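Putative citrate lyase, alfa subunit (Streptococcus mutans, PDB 2HJ0) is of unproven function but belongs to the CitF family of citrate lyase alpha subunits, built around two largely parallel, helix-flanked beta sheets. Local coordinates at residues 323-328 / 344-349; 274-279 / 303-308; 75-80 / 104-109; 100-105 / 119-124. One frame throughout, in Å; residues are numbered along the deposited sequence.

Contact 1: 323-328 / 344-349; sequences DKILDV and EKHYEI
Ile325 and His346, paired across two parallel strands, meet as a methyl bump on a flat plate. The isoleucine's CD1 lies over one face of the imidazole, 3.7 Å from the ring centroid and only 14° off its normal, and CG2 fills in beside CB of His346. The same ring is bounded at its edge by Asp327, whose CB sits in the ring plane; OD2 accepts a hydrogen bond from His346 NE2 at 2.9 Å, although the position of that oxygen is less certain. The carboxylate and ring are nearly coplanar. His346 reaches this notch between Ile325 and Asp327 because CG stands anti to the backbone N (chi1 -172°), and ND1, bonded to Ser338 OG, steadies the ring from the crossing helix. The arrangement is a beta-alpha-beta crossover: strand 322-327 leads through helix 333-341 to strand 346-348, which forms one border of the sheet within this chain. Backbone bonds run from Tyr347 N to Ile325 O, from Asp327 N to Tyr347 O and from Ile349 N to Asp327 O. On the face bearing Leu326 and Tyr347 the contacts are fewer and more distant. Leu326 CB receives Ile349 CD1 at 4.1 Å and its CD2 lies 4.3 Å from Tyr347 CB, while the phenol leads away to bond, through OH, with Ile218 N of the second subunit. At the far end Lys345, bent at chi2 and chi3, crosses Asp323 at about a right angle and brings NZ to OD1 in a weak salt bridge of 3.3 Å.

Contact 2: 274-279 / 303-308; sequences FSFQTG and NFALGG
Gln277 lies along the backbone of Leu306 and Gly307, and its side chain can be followed outward atom by atom. From CB the chain leaves with CG anti to the backbone N (chi1 -179°), and CG settles 3.6 Å from Leu306 O. One bond on, CD lies 4.0 Å from Gly307 CA, where the absence of a side chain on the glycine lets the amide lie close. The tip atom OE1 rests 3.6 Å from that same CA and 3.9 Å from Leu306 CG, and it is hydrogen-bonded to Tyr354 OH. Farther back, Phe276 brings CZ to Ala305 CB, which stands over one face of the phenyl ring, and Ser275 CB sits over a face of Phe304, 3.6 Å from the centroid. The serine's OG turns to Gln366 and Asp368 instead. These strands belong to the beta-alpha-beta unit formed by strand 275-277, helix 282-297 and strand 302-305. Leu306 N bonds to Phe276 O at 3.3 Å and Asn303 N to Phe274 O at 3.2 Å; the bond from Phe276 N to Phe304 O is weak. With such long bonds, apolar and CH-pi packing probably contributes much to this buried junction, while Ser275 and Gln277 find polar partners beyond it.

Contact 3: 75-80 / 104-109; sequences EGDYVM and NVHEPL
His106 is held on two sides by the segment 75-80, and this is the buried, tightly packed half of the contact. Met80, modelled as selenomethionine, folds back through bends at chi2 and chi3 and lays its CE over the middle of the imidazole, 3.5 Å from the centroid. Selenium stands above the same face at a greater distance, while Val105 CG1 approaches the rim of the opposite one. At the ring's edge, NE2 donates to Asp77 OD2 at 3.0 Å; the oxygen lies in the ring plane, yet the histidine meets it from 38° above the carboxylate plane. OD2 also takes Met80 N on its syn lone pair; that bond makes an Asx motif at the start of the helix, and His106 NE2 is a second donor to the same oxygen. The other side of the ring is positioned from within its own loop, by a bond between ND1 and Ala103 N. Toward solvent the character changes. Exposed Glu75 bends at chi2 and spreads its carboxylate over two successive amides, with OE2 accepting from Asn104 N at 3.0 Å in a nearly straight bond of 168°, and OE1 from Val105 N at 2.9 Å. Val105, partly exposed, sets its CB 3.5 Å from Glu75 O. The contact thus fastens the N-terminal start of helix 79-89 to the loop between strand 95-99 and helix 109-114, while Asn104 carries the connection on to Asp128 and Lys129 in helix 127-135.

Contact 4: 100-105 / 119-124; sequences SSIANV and TNITSS
Ser101 and Ser124 come together where a loop leaving strand 95-99 passes the end of its parallel neighbour 118-123, an arrangement of the alpha/beta, Rossmann-like kind in which loops gather at the carboxyl ends of strands. Ser101 holds OG anti to its own amide nitrogen (chi1 -160°), which carries the hydroxyl to 3.5 Å from Ser124 CB. Ser124 likewise has an extended first torsion, but its OG goes to Gly398 N, and its side chain lies about 3 Å from a bound citric acid that probably came from the crystallisation liquor. Ser123 adopts the other choice: OG sits between the backbone N and the carbonyl carbon (chi1 76°), 4.0 Å from Ile102 CD1. Its CB, placed by the backbone, packs 3.7 Å from Ser101 CA. One backbone bond ties the two segments, from Ser124 N to Ser100 O at 3.3 Å. Ser100 OG is hydrogen-bonded to His71 ND1. Farther along the loop, Ile102, covered by Leu109 and Val130 of the adjoining helices, stretches CG1 and CD1 out toward the strand. It meets Ile121 at about a right angle, Ile102 CD1 resting 3.7 Å from Ile121 CG2.

Contacts 1 and 2 lie in one sheet, while contacts 3 and 4 gather round the loop 100-109 that follows strand 95-99 of the other. Contacts 1 and 2, with centres 10 Å apart, join neighbouring strands: Lys324 N lies 2.8 Å from Asn303 O, and Leu326 N lies 2.9 Å from Ala305 O, both probable hydrogen bonds. Both also touch the second subunit. Contacts 3 and 4, again with centres 10 Å apart, share Asn104 and Val105, and Met80 CE packs 3.7 Å from Ile102 CG1. Contact 4 lies on the opposite side of the chain's centre from contacts 1 and 2, the nearest atoms of contacts 1 and 4 being about 9 Å apart. Contact 4 borders the citric acid, through Ser124.

Contact 1: 323-328 / 344-349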
loop_
_atom_site.group_PDB
_atom_site.type_symbol
_atom_site.label_atom_id
_atom_site.label_comp_id
_atom_site.label_asym_id
_atom_site.label_seq_id
_atom_site.Cartn_x
_atom_site.Cartn_y
_atom_site.Cartn_z
ATOM N N ASP A 323 8.017 -22.465 -4.268
ATOM C CA ASP A 323 8.878 -21.300 -4.220
ATOM C C ASP A 323 8.410 -20.139 -3.351
ATOM O O ASP A 323 9.154 -19.670 -2.496
ATOM C CB ASP A 323 9.147 -20.787 -5.630
ATOM C CG ASP A 323 10.294 -19.821 -5.659
ATOM O OD1 ASP A 323 11.425 -20.258 -5.346
ATOM O OD2 ASP A 323 10.081 -18.628 -5.969
ATOM N N LYS A 324 7.193 -19.662 -3.576
ATOM C CA LYS A 324 6.673 -18.556 -2.794
ATOM C C LYS A 324 5.312 -18.916 -2.257
ATOM O O LYS A 324 4.735 -19.928 -2.630
ATOM C CB LYS A 324 6.520 -17.321 -3.659
ATOM C CG LYS A 324 7.780 -16.817 -4.283
ATOM C CD LYS A 324 8.513 -15.891 -3.349
ATOM C CE LYS A 324 9.675 -15.237 -4.056
ATOM N NZ LYS A 324 9.268 -14.544 -5.300
ATOM N N ILE A 325 4.787 -18.072 -1.385
ATOM C CA ILE A 325 3.463 -18.299 -0.827
ATOM C C ILE A 325 2.801 -16.949 -0.506
ATOM O O ILE A 325 3.344 -16.132 0.254
ATOM C CB ILE A 325 3.538 -19.221 0.416
ATOM C CG1 ILE A 325 2.299 -19.068 1.273
ATOM C CG2 ILE A 325 4.734 -18.888 1.255
ATOM C CD1 ILE A 325 2.422 -19.879 2.531
ATOM N N LEU A 326 1.645 -16.713 -1.130
ATOM C CA LEU A 326 0.881 -15.473 -0.939
ATOM C C LEU A 326 -0.181 -15.757 0.116
ATOM O O LEU A 326 -0.959 -16.698 -0.013
ATOM C CB LEU A 326 0.241 -15.029 -2.257
ATOM C CG LEU A 326 1.223 -14.954 -3.429
ATOM C CD1 LEU A 326 0.495 -14.481 -4.669
ATOM C CD2 LEU A 326 2.364 -14.026 -3.090
ATOM N N ASP A 327 -0.208 -14.925 1.153
ATOM C CA ASP A 327 -1.099 -15.124 2.298
ATOM C C ASP A 327 -2.108 -14.005 2.562
ATOM O O ASP A 327 -1.725 -12.863 2.814
ATOM C CB ASP A 327 -0.219 -15.307 3.548
ATOM C CG ASP A 327 -0.986 -15.796 4.757
ATOM O OD1 ASP A 327 -2.184 -15.481 4.891
ATOM O OD2 ASP A 327 -0.366 -16.492 5.591
ATOM N N VAL A 328 -3.394 -14.341 2.528
ATOM C CA VAL A 328 -4.417 -13.343 2.800
ATOM C C VAL A 328 -5.000 -13.598 4.189
ATOM O O VAL A 328 -5.635 -12.733 4.793
ATOM C CB VAL A 328 -5.545 -13.386 1.764
ATOM C CG1 VAL A 328 -6.430 -14.609 1.985
ATOM C CG2 VAL A 328 -6.348 -12.108 1.852
ATOM N N GLU A 344 9.610 -12.453 2.572
ATOM C CA GLU A 344 9.719 -12.407 1.109
ATOM C C GLU A 344 9.147 -13.668 0.455
ATOM O O GLU A 344 8.342 -13.566 -0.464
ATOM C CB GLU A 344 11.177 -12.188 0.673
ATOM C CG GLU A 344 11.869 -13.419 0.119
ATOM C CD GLU A 344 13.310 -13.519 0.571
ATOM O OE1 GLU A 344 14.013 -14.454 0.118
ATOM O OE2 GLU A 344 13.734 -12.663 1.384
ATOM N N LYS A 345 9.552 -14.839 0.943
ATOM C CA LYS A 345 9.084 -16.119 0.414
ATOM C C LYS A 345 7.636 -16.364 0.850
ATOM O O LYS A 345 6.894 -17.106 0.211
ATOM C CB LYS A 345 9.966 -17.258 0.926
ATOM C CG LYS A 345 11.442 -17.101 0.620
ATOM C CD LYS A 345 11.805 -17.521 -0.791
ATOM C CE LYS A 345 11.872 -19.043 -0.918
ATOM N NZ LYS A 345 12.292 -19.468 -2.295
ATOM N N HIS A 346 7.251 -15.752 1.961
ATOM C CA HIS A 346 5.890 -15.871 2.476
ATOM C C HIS A 346 5.421 -14.418 2.583
ATOM O O HIS A 346 5.754 -13.725 3.552
ATOM C CB HIS A 346 5.903 -16.560 3.847
ATOM C CG HIS A 346 4.542 -16.897 4.374
ATOM N ND1 HIS A 346 4.351 -17.725 5.458
ATOM C CD2 HIS A 346 3.307 -16.502 3.982
ATOM C CE1 HIS A 346 3.058 -17.828 5.712
ATOM N NE2 HIS A 346 2.403 -17.096 4.831
ATOM N N TYR A 347 4.662 -13.965 1.579
ATOM C CA TYR A 347 4.199 -12.577 1.510
ATOM C C TYR A 347 2.737 -12.310 1.847
ATOM O O TYR A 347 1.845 -13.067 1.477
ATOM C CB TYR A 347 4.484 -12.006 0.119
ATOM C CG TYR A 347 5.075 -10.618 0.128
ATOM C CD1 TYR A 347 6.385 -10.407 0.553
ATOM C CD2 TYR A 347 4.326 -9.510 -0.297
ATOM C CE1 TYR A 347 6.945 -9.126 0.553
ATOM C CE2 TYR A 347 4.876 -8.216 -0.298
ATOM C CZ TYR A 347 6.189 -8.035 0.127
ATOM O OH TYR A 347 6.743 -6.770 0.118
ATOM N N GLU A 348 2.504 -11.198 2.531
ATOM C CA GLU A 348 1.164 -10.794 2.930
ATOM C C GLU A 348 0.481 -9.979 1.825
ATOM O O GLU A 348 1.093 -9.105 1.216
ATOM C CB GLU A 348 1.264 -9.976 4.215
ATOM C CG GLU A 348 -0.032 -9.372 4.720
ATOM C CD GLU A 348 0.192 -8.472 5.931
ATOM O OE1 GLU A 348 -0.508 -8.661 6.956
ATOM O OE2 GLU A 348 1.068 -7.576 5.859
ATOM N N ILE A 349 -0.790 -10.272 1.566
ATOM C CA ILE A 349 -1.532 -9.556 0.530
ATOM C C ILE A 349 -2.937 -9.188 1.010
ATOM O O ILE A 349 -3.574 -9.950 1.746
ATOM C CB ILE A 349 -1.679 -10.407 -0.754
ATOM C CG1 ILE A 349 -2.502 -11.661 -0.437
ATOM C CG2 ILE A 349 -0.300 -10.760 -1.306
ATOM C CD1 ILE A 349 -2.932 -12.472 -1.651
#

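Contact 2: 274-279 / 303-308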
loop_
_atom_site.group_PDB
_atom_site.type_symbol
_atom_site.label_atom_id
_atom_site.label_comp_id
_atom_site.label_asym_id
_atom_site.label_seq_id
_atom_site.Cartn_x
_atom_site.Cartn_y
_atom_site.Cartn_z
ATOM N N PHE A 274 3.848 -24.641 -11.285
ATOM C CA PHE A 274 2.390 -24.548 -11.299
ATOM C C PHE A 274 1.927 -24.015 -9.948
ATOM O O PHE A 274 2.594 -24.230 -8.944
ATOM C CB PHE A 274 1.782 -25.932 -11.568
ATOM C CG PHE A 274 1.755 -26.820 -10.362
ATOM C CD1 PHE A 274 0.619 -26.879 -9.562
ATOM C CD2 PHE A 274 2.876 -27.556 -9.990
ATOM C CE1 PHE A 274 0.595 -27.655 -8.401
ATOM C CE2 PHE A 274 2.868 -28.339 -8.825
ATOM C CZ PHE A 274 1.725 -28.389 -8.030
ATOM N N SER A 275 0.792 -23.322 -9.925
ATOM C CA SER A 275 0.270 -22.755 -8.685
ATOM C C SER A 275 -0.939 -23.533 -8.197
ATOM O O SER A 275 -1.574 -24.247 -8.968
ATOM C CB SER A 275 -0.128 -21.293 -8.898
ATOM O OG SER A 275 -1.061 -21.168 -9.959
ATOM N N PHE A 276 -1.266 -23.384 -6.921
ATOM C CA PHE A 276 -2.407 -24.087 -6.373
ATOM C C PHE A 276 -2.844 -23.558 -5.011
ATOM O O PHE A 276 -2.102 -22.854 -4.314
ATOM C CB PHE A 276 -2.090 -25.573 -6.227
ATOM C CG PHE A 276 -1.054 -25.861 -5.185
ATOM C CD1 PHE A 276 0.295 -25.687 -5.459
ATOM C CD2 PHE A 276 -1.428 -26.234 -3.908
ATOM C CE1 PHE A 276 1.248 -25.874 -4.469
ATOM C CE2 PHE A 276 -0.474 -26.423 -2.915
ATOM C CZ PHE A 276 0.864 -26.242 -3.195
ATOM N N GLN A 277 -4.060 -23.929 -4.637
ATOM C CA GLN A 277 -4.616 -23.560 -3.353
ATOM C C GLN A 277 -5.395 -24.769 -2.842
ATOM O O GLN A 277 -6.200 -25.346 -3.568
ATOM C CB GLN A 277 -5.543 -22.348 -3.487
ATOM C CG GLN A 277 -6.135 -21.903 -2.162
ATOM C CD GLN A 277 -7.212 -20.856 -2.309
ATOM O OE1 GLN A 277 -6.947 -19.693 -2.615
ATOM N NE2 GLN A 277 -8.447 -21.270 -2.100
ATOM N N THR A 278 -5.119 -25.174 -1.604
ATOM C CA THR A 278 -5.811 -26.306 -0.994
ATOM C C THR A 278 -6.610 -25.841 0.201
ATOM O O THR A 278 -6.500 -24.695 0.638
ATOM C CB THR A 278 -4.844 -27.402 -0.511
ATOM O OG1 THR A 278 -3.824 -26.812 0.301
ATOM C CG2 THR A 278 -4.213 -28.113 -1.695
ATOM N N GLY A 279 -7.407 -26.754 0.738
ATOM C CA GLY A 279 -8.251 -26.435 1.872
ATOM C C GLY A 279 -7.534 -26.149 3.172
ATOM O O GLY A 279 -6.306 -26.203 3.269
ATOM N N ASN A 303 5.382 -22.898 -8.185
ATOM C CA ASN A 303 5.837 -21.517 -8.011
ATOM C C ASN A 303 5.280 -20.858 -6.743
ATOM O O ASN A 303 5.995 -20.127 -6.061
ATOM C CB ASN A 303 5.468 -20.663 -9.229
ATOM C CG ASN A 303 3.968 -20.627 -9.492
ATOM O OD1 ASN A 303 3.499 -19.898 -10.367
ATOM N ND2 ASN A 303 3.208 -21.420 -8.736
ATOM N N PHE A 304 4.009 -21.089 -6.433
ATOM C CA PHE A 304 3.434 -20.516 -5.221
ATOM C C PHE A 304 2.128 -21.165 -4.787
ATOM O O PHE A 304 1.447 -21.817 -5.574
ATOM C CB PHE A 304 3.210 -18.997 -5.366
ATOM C CG PHE A 304 2.070 -18.633 -6.283
ATOM C CD1 PHE A 304 2.278 -18.486 -7.648
ATOM C CD2 PHE A 304 0.781 -18.481 -5.790
ATOM C CE1 PHE A 304 1.223 -18.197 -8.502
ATOM C CE2 PHE A 304 -0.278 -18.195 -6.646
ATOM C CZ PHE A 304 -0.053 -18.052 -7.997
ATOM N N ALA A 305 1.810 -20.976 -3.512
ATOM C CA ALA A 305 0.588 -21.472 -2.910
ATOM C C ALA A 305 -0.171 -20.223 -2.415
ATOM O O ALA A 305 0.442 -19.205 -2.057
ATOM C CB ALA A 305 0.920 -22.391 -1.761
ATOM N N LEU A 306 -1.499 -20.302 -2.385
ATOM C CA LEU A 306 -2.312 -19.165 -1.974
ATOM C C LEU A 306 -3.337 -19.464 -0.897
ATOM O O LEU A 306 -3.369 -20.545 -0.319
ATOM C CB LEU A 306 -3.038 -18.615 -3.200
ATOM C CG LEU A 306 -3.888 -17.359 -3.061
ATOM C CD1 LEU A 306 -3.006 -16.205 -2.616
ATOM C CD2 LEU A 306 -4.563 -17.045 -4.396
ATOM N N GLY A 307 -4.166 -18.463 -0.629
ATOM C CA GLY A 307 -5.258 -18.596 0.321
ATOM C C GLY A 307 -4.995 -18.419 1.795
ATOM O O GLY A 307 -4.269 -17.522 2.233
ATOM N N GLY A 308 -5.696 -19.261 2.545
ATOM C CA GLY A 308 -5.569 -19.304 3.975
ATOM C C GLY A 308 -4.515 -20.373 4.113
ATOM O O GLY A 308 -4.727 -21.533 3.744
#

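Contact 3: 75-80 / 104-109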
loop_
_atom_site.group_PDB
_atom_site.type_symbol
_atom_site.label_atom_id
_atom_site.label_comp_id
_atom_site.label_asym_id
_atom_site.label_seq_id
_atom_site.Cartn_x
_atom_site.Cartn_y
_atom_site.Cartn_z
ATOM N N GLU A 75 -12.665 -17.050 16.107
ATOM C CA GLU A 75 -13.422 -17.264 17.345
ATOM C C GLU A 75 -12.782 -16.650 18.571
ATOM O O GLU A 75 -13.360 -16.675 19.657
ATOM C CB GLU A 75 -13.638 -18.752 17.598
ATOM C CG GLU A 75 -14.479 -19.466 16.543
ATOM C CD GLU A 75 -15.923 -18.951 16.452
ATOM O OE1 GLU A 75 -16.429 -18.361 17.436
ATOM O OE2 GLU A 75 -16.546 -19.163 15.390
ATOM N N GLY A 76 -11.585 -16.108 18.400
ATOM C CA GLY A 76 -10.911 -15.493 19.519
ATOM C C GLY A 76 -11.072 -13.988 19.508
ATOM O O GLY A 76 -10.515 -13.310 20.371
ATOM N N ASP A 77 -11.844 -13.453 18.560
ATOM C CA ASP A 77 -12.013 -11.997 18.479
ATOM C C ASP A 77 -12.688 -11.332 19.672
ATOM O O ASP A 77 -13.645 -11.858 20.236
ATOM C CB ASP A 77 -12.791 -11.577 17.230
ATOM C CG ASP A 77 -13.030 -10.082 17.194
ATOM O OD1 ASP A 77 -12.056 -9.339 16.975
ATOM O OD2 ASP A 77 -14.179 -9.639 17.422
ATOM N N TYR A 78 -12.190 -10.154 20.035
ATOM C CA TYR A 78 -12.746 -9.385 21.136
ATOM C C TYR A 78 -13.161 -7.991 20.676
ATOM O O TYR A 78 -14.031 -7.378 21.278
ATOM C CB TYR A 78 -11.723 -9.233 22.254
ATOM C CG TYR A 78 -11.474 -10.465 23.091
ATOM C CD1 TYR A 78 -10.440 -10.480 24.023
ATOM C CD2 TYR A 78 -12.259 -11.610 22.966
ATOM C CE1 TYR A 78 -10.182 -11.594 24.808
ATOM C CE2 TYR A 78 -12.007 -12.743 23.758
ATOM C CZ TYR A 78 -10.956 -12.720 24.678
ATOM O OH TYR A 78 -10.653 -13.819 25.454
ATOM N N VAL A 79 -12.525 -7.502 19.612
ATOM C CA VAL A 79 -12.788 -6.172 19.070
ATOM C C VAL A 79 -14.231 -5.922 18.666
ATOM O O VAL A 79 -14.795 -4.916 19.058
ATOM C CB VAL A 79 -11.876 -5.889 17.863
ATOM C CG1 VAL A 79 -12.117 -4.491 17.328
ATOM C CG2 VAL A 79 -10.428 -6.063 18.270
HETATM N N MSE A 80 -14.827 -6.824 17.893
HETATM C CA MSE A 80 -16.219 -6.667 17.456
HETATM C C MSE A 80 -17.166 -6.421 18.630
HETATM O O MSE A 80 -17.777 -5.360 18.718
HETATM C CB MSE A 80 -16.688 -7.915 16.694
HETATM C CG MSE A 80 -16.878 -7.747 15.172
HETATM SE SE MSE A 80 -18.721 -7.428 14.515
HETATM C CE MSE A 80 -19.293 -9.269 14.177
ATOM N N ASN A 104 -18.868 -17.324 15.768
ATOM C CA ASN A 104 -19.814 -17.653 16.839
ATOM C C ASN A 104 -19.611 -16.822 18.106
ATOM O O ASN A 104 -20.561 -16.538 18.842
ATOM C CB ASN A 104 -19.740 -19.132 17.233
ATOM C CG ASN A 104 -20.229 -20.069 16.137
ATOM O OD1 ASN A 104 -21.338 -19.934 15.604
ATOM N ND2 ASN A 104 -19.396 -21.042 15.806
ATOM N N VAL A 105 -18.379 -16.423 18.374
ATOM C CA VAL A 105 -18.103 -15.647 19.570
ATOM C C VAL A 105 -18.792 -14.300 19.450
ATOM O O VAL A 105 -18.897 -13.558 20.427
ATOM C CB VAL A 105 -16.585 -15.440 19.746
ATOM C CG1 VAL A 105 -16.042 -14.559 18.618
ATOM C CG2 VAL A 105 -16.298 -14.826 21.102
ATOM N N HIS A 106 -19.256 -13.992 18.242
ATOM C CA HIS A 106 -19.944 -12.739 17.985
ATOM C C HIS A 106 -21.427 -12.815 18.354
ATOM O O HIS A 106 -22.227 -12.027 17.867
ATOM C CB HIS A 106 -19.787 -12.353 16.508
ATOM C CG HIS A 106 -18.392 -11.952 16.135
ATOM N ND1 HIS A 106 -17.813 -12.298 14.932
ATOM C CD2 HIS A 106 -17.467 -11.222 16.803
ATOM C CE1 HIS A 106 -16.590 -11.801 14.878
ATOM N NE2 HIS A 106 -16.355 -11.145 16.000
ATOM N N GLU A 107 -21.784 -13.756 19.223
ATOM C CA GLU A 107 -23.177 -13.928 19.643
ATOM C C GLU A 107 -23.836 -12.645 20.152
ATOM O O GLU A 107 -25.004 -12.382 19.857
ATOM C CB GLU A 107 -23.271 -14.998 20.722
ATOM C CG GLU A 107 -24.679 -15.505 20.982
ATOM C CD GLU A 107 -24.770 -16.283 22.286
ATOM O OE1 GLU A 107 -24.620 -15.647 23.361
ATOM O OE2 GLU A 107 -24.978 -17.526 22.245
ATOM N N PRO A 108 -23.105 -11.834 20.932
ATOM C CA PRO A 108 -23.663 -10.584 21.457
ATOM C C PRO A 108 -24.376 -9.744 20.400
ATOM O O PRO A 108 -25.246 -8.941 20.716
ATOM C CB PRO A 108 -22.434 -9.886 22.016
ATOM C CG PRO A 108 -21.642 -11.029 22.542
ATOM C CD PRO A 108 -21.722 -12.015 21.408
ATOM N N LEU A 109 -23.995 -9.941 19.143
ATOM C CA LEU A 109 -24.589 -9.218 18.029
ATOM C C LEU A 109 -26.103 -9.396 18.018
ATOM O O LEU A 109 -26.838 -8.444 17.767
ATOM C CB LEU A 109 -24.034 -9.737 16.709
ATOM C CG LEU A 109 -23.755 -8.756 15.583
ATOM C CD1 LEU A 109 -23.774 -9.549 14.266
ATOM C CD2 LEU A 109 -24.778 -7.639 15.526
#

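Contact 4: 100-105 / 119-124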
loop_
_atom_site.group_PDB
_atom_site.type_symbol
_atom_site.label_atom_id
_atom_site.label_comp_id
_atom_site.label_asym_id
_atom_site.label_seq_id
_atom_site.Cartn_x
_atom_site.Cartn_y
_atom_site.Cartn_z
ATOM N N SER A 100 -15.643 -8.265 7.781
ATOM C CA SER A 100 -15.162 -9.164 6.737
ATOM C C SER A 100 -15.835 -10.535 6.898
ATOM O O SER A 100 -16.038 -11.237 5.911
ATOM C CB SER A 100 -13.644 -9.288 6.790
ATOM O OG SER A 100 -13.196 -9.703 8.060
ATOM N N SER A 101 -16.175 -10.916 8.131
ATOM C CA SER A 101 -16.895 -12.165 8.378
ATOM C C SER A 101 -17.311 -12.240 9.837
ATOM O O SER A 101 -16.750 -11.541 10.668
ATOM C CB SER A 101 -16.066 -13.389 7.986
ATOM O OG SER A 101 -16.901 -14.533 7.793
ATOM N N ILE A 102 -18.296 -13.076 10.148
ATOM C CA ILE A 102 -18.813 -13.181 11.516
ATOM C C ILE A 102 -18.641 -14.572 12.125
ATOM O O ILE A 102 -19.013 -15.573 11.518
ATOM C CB ILE A 102 -20.330 -12.765 11.536
ATOM C CG1 ILE A 102 -20.459 -11.265 11.242
ATOM C CG2 ILE A 102 -20.956 -13.055 12.877
ATOM C CD1 ILE A 102 -21.859 -10.814 10.959
ATOM N N ALA A 103 -18.085 -14.639 13.329
ATOM C CA ALA A 103 -17.883 -15.931 13.996
ATOM C C ALA A 103 -18.927 -16.165 15.103
ATOM O O ALA A 103 -19.771 -15.308 15.341
ATOM C CB ALA A 103 -16.462 -16.001 14.581
ATOM N N ASN A 104 -18.868 -17.324 15.768
ATOM C CA ASN A 104 -19.814 -17.653 16.839
ATOM C C ASN A 104 -19.611 -16.822 18.106
ATOM O O ASN A 104 -20.561 -16.538 18.842
ATOM C CB ASN A 104 -19.740 -19.132 17.233
ATOM C CG ASN A 104 -20.229 -20.069 16.137
ATOM O OD1 ASN A 104 -21.338 -19.934 15.604
ATOM N ND2 ASN A 104 -19.396 -21.042 15.806
ATOM N N VAL A 105 -18.379 -16.423 18.374
ATOM C CA VAL A 105 -18.103 -15.647 19.570
ATOM C C VAL A 105 -18.792 -14.300 19.450
ATOM O O VAL A 105 -18.897 -13.558 20.427
ATOM C CB VAL A 105 -16.585 -15.440 19.746
ATOM C CG1 VAL A 105 -16.042 -14.559 18.618
ATOM C CG2 VAL A 105 -16.298 -14.826 21.102
ATOM N N THR A 119 -28.749 -2.496 12.151
ATOM C CA THR A 119 -29.894 -2.612 11.254
ATOM C C THR A 119 -29.582 -3.220 9.891
ATOM O O THR A 119 -30.494 -3.562 9.141
ATOM C CB THR A 119 -30.505 -1.215 11.047
ATOM O OG1 THR A 119 -29.468 -0.290 10.669
ATOM C CG2 THR A 119 -31.146 -0.726 12.337
ATOM N N ASN A 120 -28.294 -3.320 9.569
ATOM C CA ASN A 120 -27.826 -3.886 8.303
ATOM C C ASN A 120 -26.490 -4.584 8.517
ATOM O O ASN A 120 -25.615 -4.083 9.224
ATOM C CB ASN A 120 -27.662 -2.800 7.235
ATOM C CG ASN A 120 -28.985 -2.279 6.733
ATOM O OD1 ASN A 120 -29.744 -1.677 7.479
ATOM N ND2 ASN A 120 -29.275 -2.514 5.464
ATOM N N ILE A 121 -26.338 -5.736 7.883
ATOM C CA ILE A 121 -25.128 -6.537 8.015
ATOM C C ILE A 121 -24.640 -7.032 6.657
ATOM O O ILE A 121 -25.442 -7.402 5.806
ATOM C CB ILE A 121 -25.400 -7.789 8.886
ATOM C CG1 ILE A 121 -26.002 -7.380 10.239
ATOM C CG2 ILE A 121 -24.115 -8.587 9.066
ATOM C CD1 ILE A 121 -26.423 -8.574 11.118
ATOM N N THR A 122 -23.327 -7.026 6.454
ATOM C CA THR A 122 -22.747 -7.561 5.222
ATOM C C THR A 122 -21.442 -8.275 5.574
ATOM O O THR A 122 -20.644 -7.764 6.370
ATOM C CB THR A 122 -22.477 -6.465 4.155
ATOM O OG1 THR A 122 -21.946 -7.085 2.979
ATOM C CG2 THR A 122 -21.499 -5.405 4.667
ATOM N N SER A 123 -21.251 -9.476 5.035
ATOM C CA SER A 123 -20.023 -10.230 5.278
ATOM C C SER A 123 -19.965 -11.545 4.522
ATOM O O SER A 123 -20.815 -11.838 3.674
ATOM C CB SER A 123 -19.814 -10.493 6.773
ATOM O OG SER A 123 -20.654 -11.511 7.257
ATOM N N SER A 124 -18.934 -12.324 4.829
ATOM C CA SER A 124 -18.731 -13.606 4.184
ATOM C C SER A 124 -19.667 -14.633 4.796
ATOM O O SER A 124 -20.372 -15.356 4.087
ATOM C CB SER A 124 -17.268 -14.043 4.344
ATOM O OG SER A 124 -17.073 -15.382 3.919
#